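Local structure of succinate--CoA ligase subunit alpha (Campylobacter jejuni, 6MEL) at residues 135-140 and 157-162; 203-208 and 278-283; 220-225 and 264-269. The protein is the alpha subunit of a CoA ligase, pairing an N-terminal CoA-binding domain of the Rossmann type with a C-terminal CoA-ligase domain. All coordinates share one frame; numbering follows the deposited sequence. Where two conformers were deposited one is given.

The three contacts run outward along the seven-stranded mixed sheet that includes strand 203-209. Contact 1 joins the loop after strand 133-136 to helix 156-167, and the side chain of Tyr159 there lies about 4 Å from a bound citric acid molecule. Contact 2, with its centre 14 Å away, sets helix 280-288 against strand 203-209; the two meet where Ala161 CB lies 4.0 Å from Ile280 CD1. Contact 3 pairs two helices over the other face of that strand, its centre 16 Å from that of contact 2, and Met206 SD reaches Ile222 CD1 at 3.9 Å. Contacts 1 and 3 do not touch, their nearest atoms being about 13 Å apart.

Contact 1: residues 135-140 and 157-162; sequences LGIMPG and LTYEAA
Tyr159 lays one face of its ring against the pyrrolidine of Pro139. Pro139 CD sits over the middle of the ring, 3.5 Å from its centroid and only 11° off the normal, a CH-pi contact in which a methylene next to the proline nitrogen meets the aromatic face. The proline CG follows farther back, 3.9 Å from Tyr159 CD2, so the proline ring overlaps the aromatic ring from its centre toward the CB end. Met138 takes the hydroxyl end: its CB comes obliquely to Tyr159 CE1 at 3.6 Å, and Met138 CA lies 3.6 Å from Tyr159 OH. The thioether takes no part, because bends at chi2 and chi3 turn the end of the methionine chain away from the ring, toward the Gly136 side. Ile137 approaches the same hydroxyl only peripherally, its backbone O 4.0 Å and its CG1 4.2 Å from Tyr159 OH. On the helix side, CG of Tyr159 is anti to its own carbonyl carbon (chi1 -45°), which sends the ring from helix 156-167 out to the loop that follows strand 133-136. Lys134 NZ hydrogen-bonds to Met138 O, bracing that loop. Pro125 also touches the tyrosine, and an aromatic side chain of the partner protein chain packs on it, so the contact is buried beside the interface of the two proteins. No hydrogen bond joins the two segments: the contact is apolar and CH-pi in character, with dispersion and the weak polarity of the proline C-H groups holding the ring.

Contact 2: residues 203-208 and 278-283; sequences AIVMIG and ALIGEE
Ile280 points its two branches at two different residues of one strand, crossing each obliquely. Its CG2 methyl meets Val205 CG1 at 3.8 Å, while the longer arm ends with CD1 at 3.7 Å from Ile207 CD1, in one of the two modelled conformers of Ile207. The split follows from the torsions of the helix residue: CG2 stands anti to the backbone N, and the CG1 arm, anti to the carbonyl carbon (chi1 -63°), runs on nearly extended to its terminal methyl. Val205 answers with CG1, its CB already directed at the helix. Ile207 starts out less directly, and in this conformer a bend at chi2 (-72°) swings its CD1 round to meet the incoming methyl. Being two positions apart on strand 203-209, Val205 and Ile207 present their side chains on the same face of the sheet, where the first turn of helix 280-288 rests. Ala161 and Gln164 of helix 156-167 and Phe233 of strand 230-235 also pack on Ile280, which is thus enclosed between a neighbouring helix and the sheet. Gln164 accepts a hydrogen bond from Gly281 N at the start of the helix. Between the segments themselves only methyl groups meet, without any hydrogen bond, so the attraction is dispersive and hydrophobic and gains from the burial of all three side chains.

Contact 3: residues 220-225 and 264-269; sequences KFIKEN and EALKSY
Two helices flanking the sheet of the CoA-ligase half, 214-225 and 259-268, come together toward their C-terminal ends, where Tyr269 reaches across to Lys220 and Lys223. Its ring lies flat against the backbone of Lys220: CA stands 3.8 Å from the ring centroid and 1° off the normal, a CH-pi contact almost exactly over the centre. Lys220 N lies over the same face, 3.7 Å from Tyr269 CD1. From there the lysine chain runs alongside the ring in the same direction, since CG is anti to the backbone N (chi1 -174°); its CB lies 3.9 Å from Tyr269 CZ, and CE passes Tyr269 OH at 3.8 Å before the ammonium end leads away. One turn on, Lys223 crosses the tyrosine at about a right angle, with CB 3.7 Å from Tyr269 CD2 and CD 3.6 Å from the tyrosine carbonyl O. Tyr269 is the first residue past helix 259-268 to leave helical phi/psi, and its CB points toward helix 214-225. Both helices belong to the alpha/beta layering of this domain, and their inner sides lie against the sheet. There Ile222 CD1 and Leu266 CD2 meet loosely at 4.5 Å, and Ile271 packs on both residues. Within each segment a side chain also bonds to the backbone: Asn225 ND2 donates to Phe221 O, on a lone pair in the carbonyl plane, while the amide nitrogen sits above one face of the Phe221 ring, offset toward the rim. Ser268 OG donates to Ala265 O from a position tilted 31° out of the carbonyl plane.

Contact 1: residues 135-140 and 157-162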
ATOM      1  N   LEU A 135       3.846  22.680  -4.965  1.00 39.26           N
ATOM      2  CA  LEU A 135       2.517  22.160  -5.351  1.00 38.40           C
ATOM      3  C   LEU A 135       2.265  20.933  -4.491  1.00 37.91           C
ATOM      4  O   LEU A 135       2.770  19.833  -4.792  1.00 36.75           O
ATOM      5  CB  LEU A 135       2.497  21.768  -6.824  1.00 39.41           C
ATOM      6  CG  LEU A 135       2.485  22.871  -7.887  1.00 41.94           C
ATOM      7  CD1 LEU A 135       3.842  23.544  -7.998  1.00 44.11           C
ATOM      8  CD2 LEU A 135       2.140  22.270  -9.225  1.00 42.59           C
ATOM      9  N   GLY A 136       1.560  21.143  -3.382  1.00 36.96           N
ATOM     10  CA  GLY A 136       1.362  20.082  -2.431  1.00 36.92           C
ATOM     11  C   GLY A 136       1.459  20.574  -1.006  1.00 38.25           C
ATOM     12  O   GLY A 136       1.150  21.747  -0.732  1.00 37.94           O
ATOM     13  N   ILE A 137       1.830  19.647  -0.128  1.00 35.14           N
ATOM     14  CA  ILE A 137       1.630  19.763   1.305  1.00 38.88           C
ATOM     15  C   ILE A 137       2.982  19.792   2.033  1.00 40.55           C
ATOM     16  O   ILE A 137       3.044  19.671   3.267  1.00 39.84           O
ATOM     17  CB  ILE A 137       0.758  18.610   1.835  1.00 39.47           C
ATOM     18  CG1 ILE A 137       1.460  17.259   1.673  1.00 41.12           C
ATOM     19  CG2 ILE A 137      -0.639  18.627   1.209  1.00 40.13           C
ATOM     20  CD1 ILE A 137       0.731  16.091   2.369  1.00 41.80           C
ATOM     21  N   MET A 138       4.087  19.938   1.292  1.00 38.76           N
ATOM     22  CA  MET A 138       5.389  19.922   1.967  1.00 40.48           C
ATOM     23  C   MET A 138       5.654  21.260   2.672  1.00 41.19           C
ATOM     24  O   MET A 138       5.225  22.312   2.198  1.00 40.19           O
ATOM     25  CB  MET A 138       6.522  19.600   0.992  1.00 41.23           C
ATOM     26  CG  MET A 138       6.734  20.646  -0.075  1.00 45.47           C
ATOM     27  SD  MET A 138       5.400  20.694  -1.323  1.00 54.54           S
ATOM     28  CE  MET A 138       5.767  19.135  -2.134  1.00 57.07           C
ATOM     29  N   PRO A 139       6.418  21.241   3.797  1.00 40.19           N
ATOM     30  CA  PRO A 139       6.852  22.455   4.498  1.00 41.12           C
ATOM     31  C   PRO A 139       7.929  23.207   3.700  1.00 41.80           C
ATOM     32  O   PRO A 139       9.087  22.760   3.586  1.00 40.00           O
ATOM     33  CB  PRO A 139       7.407  21.938   5.823  1.00 42.60           C
ATOM     34  CG  PRO A 139       7.915  20.519   5.485  1.00 43.63           C
ATOM     35  CD  PRO A 139       6.913  20.012   4.457  1.00 41.66           C
ATOM     36  N   GLY A 140       7.521  24.345   3.129  1.00 38.32           N
ATOM     37  CA  GLY A 140       8.371  25.095   2.196  1.00 41.30           C
ATOM     38  C   GLY A 140       9.734  25.464   2.768  1.00 40.68           C
ATOM     39  O   GLY A 140      10.765  25.398   2.074  1.00 42.68           O
ATOM     40  N   LEU A 157       9.672  11.404   5.426  1.00 36.78           N
ATOM     41  CA  LEU A 157      11.053  10.947   5.258  1.00 36.52           C
ATOM     42  C   LEU A 157      11.789  11.810   4.211  1.00 37.94           C
ATOM     43  O   LEU A 157      12.973  12.018   4.288  1.00 38.12           O
ATOM     44  CB  LEU A 157      11.052   9.469   4.875  1.00 34.59           C
ATOM     45  CG  LEU A 157      12.404   8.831   4.584  1.00 35.47           C
ATOM     46  CD1 LEU A 157      13.353   8.916   5.776  1.00 36.27           C
ATOM     47  CD2 LEU A 157      12.200   7.390   4.189  1.00 36.84           C
ATOM     48  N   THR A 158      11.071  12.329   3.233  1.00 37.15           N
ATOM     49  CA  THR A 158      11.622  13.255   2.267  1.00 38.37           C
ATOM     50  C   THR A 158      12.107  14.550   2.952  1.00 38.92           C
ATOM     51  O   THR A 158      13.146  15.112   2.603  1.00 38.61           O
ATOM     52  CB  THR A 158      10.574  13.601   1.199  1.00 38.54           C
ATOM     53  OG1 THR A 158       9.974  12.438   0.620  1.00 39.03           O
ATOM     54  CG2 THR A 158      11.170  14.466   0.120  1.00 38.45           C
ATOM     55  N   TYR A 159      11.345  15.024   3.939  1.00 40.00           N
ATOM     56  CA  TYR A 159      11.661  16.274   4.636  1.00 40.52           C
ATOM     57  C   TYR A 159      12.890  16.019   5.508  1.00 40.32           C
ATOM     58  O   TYR A 159      13.776  16.862   5.607  1.00 39.21           O
ATOM     59  CB  TYR A 159      10.460  16.785   5.465  1.00 40.56           C
ATOM     60  CG  TYR A 159       9.112  16.759   4.767  1.00 39.41           C
ATOM     61  CD1 TYR A 159       8.996  16.807   3.386  1.00 39.18           C
ATOM     62  CD2 TYR A 159       7.942  16.623   5.492  1.00 38.04           C
ATOM     63  CE1 TYR A 159       7.759  16.722   2.752  1.00 41.79           C
ATOM     64  CE2 TYR A 159       6.699  16.540   4.877  1.00 39.16           C
ATOM     65  CZ  TYR A 159       6.601  16.560   3.498  1.00 40.74           C
ATOM     66  OH  TYR A 159       5.369  16.488   2.898  1.00 41.73           O
ATOM     67  N   GLU A 160      12.905  14.853   6.167  1.00 38.29           N
ATOM     68  CA  GLU A 160      14.045  14.419   6.970  1.00 39.07           C
ATOM     69  C   GLU A 160      15.306  14.429   6.088  1.00 41.64           C
ATOM     70  O   GLU A 160      16.355  14.926   6.511  1.00 41.20           O
ATOM     71  CB  GLU A 160      13.793  13.036   7.570  1.00 40.20           C
ATOM     72  CG  GLU A 160      14.975  12.407   8.275  1.00 40.37           C
ATOM     73  CD  GLU A 160      15.535  13.180   9.456  1.00 42.72           C
ATOM     74  OE1 GLU A 160      14.736  13.826  10.162  1.00 43.08           O
ATOM     75  OE2 GLU A 160      16.792  13.168   9.649  1.00 43.07           O
ATOM     76  N   ALA A 161      15.229  13.853   4.882  1.00 38.86           N
ATOM     77  CA  ALA A 161      16.402  13.791   3.971  1.00 39.77           C
ATOM     78  C   ALA A 161      16.805  15.207   3.542  1.00 39.96           C
ATOM     79  O   ALA A 161      17.995  15.577   3.614  1.00 40.10           O
ATOM     80  CB  ALA A 161      16.109  12.912   2.786  1.00 38.12           C
ATOM     81  N   ALA A 162      15.808  16.012   3.151  1.00 39.03           N
ATOM     82  CA  ALA A 162      16.068  17.362   2.697  1.00 42.19           C
ATOM     83  C   ALA A 162      16.777  18.142   3.805  1.00 41.44           C
ATOM     84  O   ALA A 162      17.756  18.845   3.576  1.00 39.65           O
ATOM     85  CB  ALA A 162      14.793  18.042   2.261  1.00 40.75           C
TER

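Contact 2: residues 203-208 and 278-283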
ATOM      1  N   ALA A 203      23.696  16.273  -7.949  1.00 44.90           N
ATOM      2  CA  ALA A 203      23.576  14.959  -7.342  1.00 43.12           C
ATOM      3  C   ALA A 203      22.101  14.711  -7.063  1.00 41.38           C
ATOM      4  O   ALA A 203      21.344  15.655  -6.938  1.00 40.90           O
ATOM      5  CB  ALA A 203      24.392  14.913  -6.082  1.00 43.95           C
ATOM      6  N   ILE A 204      21.714  13.443  -7.016  1.00 39.96           N
ATOM      7  CA  ILE A 204      20.335  13.085  -6.761  1.00 40.79           C
ATOM      8  C   ILE A 204      20.258  12.101  -5.597  1.00 41.07           C
ATOM      9  O   ILE A 204      21.022  11.116  -5.561  1.00 41.42           O
ATOM     10  CB  ILE A 204      19.681  12.480  -8.011  1.00 40.50           C
ATOM     11  CG1 ILE A 204      19.798  13.404  -9.226  1.00 43.15           C
ATOM     12  CG2 ILE A 204      18.233  12.175  -7.717  1.00 41.20           C
ATOM     13  CD1 ILE A 204      20.785  12.942 -10.230  1.00 44.84           C
ATOM     14  N   VAL A 205      19.335  12.371  -4.678  1.00 38.49           N
ATOM     15  CA  VAL A 205      18.936  11.420  -3.637  1.00 39.91           C
ATOM     16  C   VAL A 205      17.638  10.739  -4.091  1.00 40.24           C
ATOM     17  O   VAL A 205      16.643  11.417  -4.349  1.00 39.10           O
ATOM     18  CB  VAL A 205      18.745  12.130  -2.293  1.00 41.32           C
ATOM     19  CG1 VAL A 205      18.233  11.174  -1.212  1.00 40.87           C
ATOM     20  CG2 VAL A 205      20.028  12.826  -1.835  1.00 42.51           C
ATOM     21  N   MET A 206      17.634   9.407  -4.115  1.00 37.42           N
ATOM     22  CA  MET A 206      16.444   8.628  -4.367  1.00 39.59           C
ATOM     23  C   MET A 206      16.074   7.889  -3.075  1.00 36.45           C
ATOM     24  O   MET A 206      16.915   7.258  -2.429  1.00 37.89           O
ATOM     25  CB  MET A 206      16.580   7.676  -5.576  1.00 39.79           C
ATOM     26  CG  MET A 206      17.669   6.649  -5.453  1.00 41.92           C
ATOM     27  SD  MET A 206      17.715   5.580  -6.913  1.00 40.74           S
ATOM     28  CE  MET A 206      16.411   4.405  -6.574  1.00 40.56           C
ATOM     29  N   ILE A 207      14.811   8.053  -2.668  1.00 35.81           N
ATOM     30  CA  ILE A 207      14.263   7.432  -1.456  0.60 36.12           C
ATOM     31  C   ILE A 207      13.169   6.463  -1.903  1.00 36.84           C
ATOM     32  O   ILE A 207      12.201   6.889  -2.533  1.00 35.02           O
ATOM     33  CB  ILE A 207      13.674   8.446  -0.458  0.60 36.34           C
ATOM     34  CG1 ILE A 207      14.596   9.630  -0.158  0.60 40.48           C
ATOM     35  CG2 ILE A 207      13.255   7.728   0.812  0.60 37.48           C
ATOM     36  CD1 ILE A 207      15.782   9.268   0.694  0.60 43.16           C
ATOM     37  N   GLY A 208      13.351   5.176  -1.578  1.00 34.91           N
ATOM     38  CA  GLY A 208      12.406   4.175  -1.960  1.00 35.61           C
ATOM     39  C   GLY A 208      11.897   3.437  -0.758  1.00 36.44           C
ATOM     40  O   GLY A 208      12.201   3.818   0.384  1.00 33.17           O
ATOM     41  N   ALA A 278      19.745   8.110   8.903  1.00 39.95           N
ATOM     42  CA  ALA A 278      20.298   9.308   9.535  1.00 41.65           C
ATOM     43  C   ALA A 278      21.447   9.882   8.724  1.00 43.27           C
ATOM     44  O   ALA A 278      21.778  11.016   8.967  1.00 45.40           O
ATOM     45  CB  ALA A 278      20.782   9.014  10.933  1.00 41.14           C
ATOM     46  N   LEU A 279      22.008   9.104   7.782  1.00 42.96           N
ATOM     47  CA  LEU A 279      23.295   9.432   7.145  1.00 40.92           C
ATOM     48  C   LEU A 279      23.174   9.795   5.650  1.00 42.07           C
ATOM     49  O   LEU A 279      24.172   9.763   4.918  1.00 41.56           O
ATOM     50  CB  LEU A 279      24.212   8.232   7.359  1.00 40.64           C
ATOM     51  CG  LEU A 279      24.413   7.801   8.811  1.00 43.45           C
ATOM     52  CD1 LEU A 279      25.520   6.742   8.892  1.00 46.54           C
ATOM     53  CD2 LEU A 279      24.775   8.979   9.714  1.00 45.24           C
ATOM     54  N   ILE A 280      21.979  10.213   5.200  1.00 41.16           N
ATOM     55  CA  ILE A 280      21.777  10.629   3.821  1.00 41.50           C
ATOM     56  C   ILE A 280      22.547  11.929   3.537  1.00 41.11           C
ATOM     57  O   ILE A 280      23.196  12.049   2.477  1.00 41.29           O
ATOM     58  CB  ILE A 280      20.275  10.761   3.502  1.00 42.22           C
ATOM     59  CG1 ILE A 280      19.561   9.409   3.642  1.00 43.07           C
ATOM     60  CG2 ILE A 280      20.035  11.358   2.120  1.00 41.04           C
ATOM     61  CD1 ILE A 280      18.033   9.532   3.668  1.00 43.21           C
ATOM     62  N   GLY A 281      22.403  12.925   4.420  1.00 41.51           N
ATOM     63  CA  GLY A 281      23.165  14.171   4.310  1.00 43.66           C
ATOM     64  C   GLY A 281      24.675  13.906   4.261  1.00 42.95           C
ATOM     65  O   GLY A 281      25.387  14.444   3.437  1.00 42.48           O
ATOM     66  N   GLU A 282      25.151  13.040   5.148  1.00 42.00           N
ATOM     67  CA  GLU A 282      26.558  12.731   5.204  1.00 47.14           C
ATOM     68  C   GLU A 282      27.024  12.131   3.877  1.00 47.66           C
ATOM     69  O   GLU A 282      28.153  12.398   3.459  1.00 44.21           O
ATOM     70  CB  GLU A 282      26.872  11.776   6.342  1.00 46.90           C
ATOM     71  CG  GLU A 282      26.844  12.442   7.708  1.00 49.83           C
ATOM     72  CD  GLU A 282      27.431  11.543   8.800  1.00 52.40           C
ATOM     73  OE1 GLU A 282      28.124  10.570   8.445  1.00 56.63           O
ATOM     74  OE2 GLU A 282      27.132  11.764   9.985  1.00 53.14           O
ATOM     75  N   GLU A 283      26.174  11.319   3.221  1.00 42.50           N
ATOM     76  CA  GLU A 283      26.591  10.696   1.971  1.00 41.83           C
ATOM     77  C   GLU A 283      26.789  11.770   0.905  1.00 41.73           C
ATOM     78  O   GLU A 283      27.751  11.732   0.121  1.00 43.37           O
ATOM     79  CB  GLU A 283      25.602   9.635   1.488  1.00 41.22           C
ATOM     80  CG  GLU A 283      26.171   8.705   0.452  1.00 43.16           C
ATOM     81  CD  GLU A 283      27.236   7.743   0.965  1.00 45.63           C
ATOM     82  OE1 GLU A 283      27.469   7.708   2.178  1.00 44.05           O
ATOM     83  OE2 GLU A 283      27.851   7.085   0.138  1.00 48.03           O
TER

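Contact 3: residues 220-225 and 264-269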
ATOM      1  N   LYS A 220      20.171  -0.472 -13.079  1.00 47.94           N
ATOM      2  CA  LYS A 220      20.816  -0.660 -14.355  1.00 50.84           C
ATOM      3  C   LYS A 220      20.659   0.596 -15.208  1.00 49.97           C
ATOM      4  O   LYS A 220      21.595   1.036 -15.855  1.00 47.83           O
ATOM      5  CB  LYS A 220      20.179  -1.830 -15.088  1.00 56.85           C
ATOM      6  CG  LYS A 220      20.887  -2.180 -16.383  1.00 64.42           C
ATOM      7  CD  LYS A 220      20.028  -3.039 -17.236  1.00 71.48           C
ATOM      8  CE  LYS A 220      20.737  -4.312 -17.618  1.00 77.40           C
ATOM      9  NZ  LYS A 220      20.177  -4.781 -18.903  1.00 86.74           N
ATOM     10  N   PHE A 221      19.453   1.166 -15.182  1.00 45.98           N
ATOM     11  CA  PHE A 221      19.179   2.371 -15.881  1.00 43.63           C
ATOM     12  C   PHE A 221      20.180   3.465 -15.477  1.00 43.80           C
ATOM     13  O   PHE A 221      20.641   4.206 -16.338  1.00 44.42           O
ATOM     14  CB  PHE A 221      17.737   2.801 -15.657  1.00 45.14           C
ATOM     15  CG  PHE A 221      17.409   4.132 -16.267  1.00 45.39           C
ATOM     16  CD1 PHE A 221      16.957   4.210 -17.578  1.00 48.89           C
ATOM     17  CD2 PHE A 221      17.617   5.306 -15.560  1.00 46.31           C
ATOM     18  CE1 PHE A 221      16.691   5.448 -18.152  1.00 49.47           C
ATOM     19  CE2 PHE A 221      17.350   6.541 -16.136  1.00 46.67           C
ATOM     20  CZ  PHE A 221      16.879   6.604 -17.425  1.00 49.53           C
ATOM     21  N   ILE A 222      20.435   3.635 -14.175  1.00 43.24           N
ATOM     22  CA  ILE A 222      21.390   4.644 -13.683  1.00 43.62           C
ATOM     23  C   ILE A 222      22.786   4.383 -14.297  1.00 47.19           C
ATOM     24  O   ILE A 222      23.420   5.279 -14.878  1.00 42.86           O
ATOM     25  CB  ILE A 222      21.395   4.690 -12.142  1.00 41.84           C
ATOM     26  CG1 ILE A 222      20.133   5.384 -11.618  1.00 41.34           C
ATOM     27  CG2 ILE A 222      22.648   5.381 -11.612  1.00 41.22           C
ATOM     28  CD1 ILE A 222      19.761   4.976 -10.221  1.00 40.80           C
ATOM     29  N   LYS A 223      23.255   3.143 -14.185  1.00 48.83           N
ATOM     30  CA  LYS A 223      24.559   2.782 -14.708  1.00 51.40           C
ATOM     31  C   LYS A 223      24.682   3.200 -16.177  1.00 49.31           C
ATOM     32  O   LYS A 223      25.651   3.769 -16.553  1.00 50.02           O
ATOM     33  CB  LYS A 223      24.765   1.271 -14.587  1.00 56.41           C
ATOM     34  CG  LYS A 223      26.125   0.777 -15.074  1.00 58.37           C
ATOM     35  CD  LYS A 223      27.245   1.320 -14.234  1.00 62.81           C
ATOM     36  CE  LYS A 223      28.532   0.565 -14.489  1.00 70.53           C
ATOM     37  NZ  LYS A 223      29.701   1.455 -14.325  1.00 73.13           N
ATOM     38  N   GLU A 224      23.654   2.920 -16.976  1.00 50.14           N
ATOM     39  CA  GLU A 224      23.684   3.121 -18.398  1.00 53.82           C
ATOM     40  C   GLU A 224      23.385   4.571 -18.794  1.00 53.91           C
ATOM     41  O   GLU A 224      23.765   4.962 -19.869  1.00 50.51           O
ATOM     42  CB  GLU A 224      22.734   2.141 -19.089  1.00 55.16           C
ATOM     43  CG  GLU A 224      23.356   0.758 -19.221  1.00 61.44           C
ATOM     44  CD  GLU A 224      22.419  -0.399 -19.544  1.00 64.06           C
ATOM     45  OE1 GLU A 224      21.277  -0.144 -19.964  1.00 70.12           O
ATOM     46  OE2 GLU A 224      22.838  -1.568 -19.366  1.00 73.16           O
ATOM     47  N   ASN A 225      22.707   5.375 -17.969  1.00 49.73           N
ATOM     48  CA  ASN A 225      22.198   6.646 -18.510  1.00 48.40           C
ATOM     49  C   ASN A 225      22.521   7.864 -17.645  1.00 47.97           C
ATOM     50  O   ASN A 225      22.367   8.963 -18.119  1.00 49.20           O
ATOM     51  CB  ASN A 225      20.687   6.604 -18.722  1.00 47.09           C
ATOM     52  CG  ASN A 225      20.295   5.541 -19.715  1.00 50.38           C
ATOM     53  OD1 ASN A 225      20.329   5.783 -20.907  1.00 56.30           O
ATOM     54  ND2 ASN A 225      19.987   4.349 -19.245  1.00 49.89           N
ATOM     55  N   GLU A 264      20.842  -4.140  -2.808  1.00 43.58           N
ATOM     56  CA  GLU A 264      21.892  -4.979  -3.430  1.00 48.11           C
ATOM     57  C   GLU A 264      22.001  -4.661  -4.925  1.00 46.67           C
ATOM     58  O   GLU A 264      23.099  -4.539  -5.441  1.00 44.35           O
ATOM     59  CB  GLU A 264      21.522  -6.431  -3.169  1.00 57.48           C
ATOM     60  CG  GLU A 264      22.578  -7.458  -3.506  1.00 72.94           C
ATOM     61  CD  GLU A 264      22.133  -8.837  -3.023  1.00 86.24           C
ATOM     62  OE1 GLU A 264      21.327  -8.898  -2.020  1.00 90.53           O
ATOM     63  OE2 GLU A 264      22.573  -9.846  -3.631  1.00 95.16           O
ATOM     64  N   ALA A 265      20.862  -4.507  -5.618  1.00 43.05           N
ATOM     65  CA  ALA A 265      20.890  -4.181  -7.044  1.00 44.91           C
ATOM     66  C   ALA A 265      21.519  -2.794  -7.228  1.00 42.94           C
ATOM     67  O   ALA A 265      22.359  -2.592  -8.084  1.00 40.67           O
ATOM     68  CB  ALA A 265      19.504  -4.214  -7.639  1.00 43.53           C
ATOM     69  N   LEU A 266      21.068  -1.828  -6.438  1.00 40.11           N
ATOM     70  CA  LEU A 266      21.575  -0.455  -6.560  1.00 41.27           C
ATOM     71  C   LEU A 266      23.091  -0.412  -6.276  1.00 42.54           C
ATOM     72  O   LEU A 266      23.859   0.216  -6.991  1.00 42.09           O
ATOM     73  CB  LEU A 266      20.786   0.429  -5.587  1.00 39.97           C
ATOM     74  CG  LEU A 266      19.367   0.747  -6.038  1.00 39.64           C
ATOM     75  CD1 LEU A 266      18.569   1.323  -4.886  1.00 39.93           C
ATOM     76  CD2 LEU A 266      19.385   1.705  -7.218  1.00 39.24           C
ATOM     77  N   LYS A 267      23.510  -1.105  -5.226  1.00 45.16           N
ATOM     78  CA  LYS A 267      24.924  -1.147  -4.833  1.00 51.17           C
ATOM     79  C   LYS A 267      25.792  -1.735  -5.973  1.00 50.78           C
ATOM     80  O   LYS A 267      26.806  -1.148  -6.347  1.00 48.39           O
ATOM     81  CB  LYS A 267      25.087  -1.965  -3.560  1.00 54.31           C
ATOM     82  CG  LYS A 267      26.512  -2.014  -3.039  1.00 67.27           C
ATOM     83  CD  LYS A 267      26.656  -2.735  -1.708  1.00 73.37           C
ATOM     84  CE  LYS A 267      27.908  -2.294  -0.974  1.00 81.01           C
ATOM     85  NZ  LYS A 267      27.654  -1.029  -0.238  1.00 87.98           N
ATOM     86  N   SER A 268      25.336  -2.822  -6.590  1.00 46.34           N
ATOM     87  CA  SER A 268      26.114  -3.526  -7.601  1.00 50.48           C
ATOM     88  C   SER A 268      26.208  -2.691  -8.885  1.00 50.37           C
ATOM     89  O   SER A 268      27.091  -2.906  -9.672  1.00 49.79           O
ATOM     90  CB  SER A 268      25.528  -4.882  -7.879  1.00 52.37           C
ATOM     91  OG  SER A 268      24.374  -4.728  -8.702  1.00 55.65           O
ATOM     92  N   TYR A 269      25.312  -1.721  -9.103  1.00 47.78           N
ATOM     93  CA  TYR A 269      25.400  -0.867 -10.288  1.00 43.29           C
ATOM     94  C   TYR A 269      26.065   0.468  -9.969  1.00 44.31           C
ATOM     95  O   TYR A 269      26.008   1.374 -10.813  1.00 48.00           O
ATOM     96  CB  TYR A 269      24.021  -0.682 -10.916  1.00 46.38           C
ATOM     97  CG  TYR A 269      23.649  -1.819 -11.828  1.00 48.81           C
ATOM     98  CD1 TYR A 269      22.677  -2.746 -11.489  1.00 51.64           C
ATOM     99  CD2 TYR A 269      24.338  -1.998 -13.016  1.00 53.00           C
ATOM    100  CE1 TYR A 269      22.357  -3.790 -12.342  1.00 55.73           C
ATOM    101  CE2 TYR A 269      24.026  -3.022 -13.891  1.00 53.39           C
ATOM    102  CZ  TYR A 269      23.045  -3.929 -13.545  1.00 55.85           C
ATOM    103  OH  TYR A 269      22.766  -4.919 -14.436  1.00 54.42           O
TER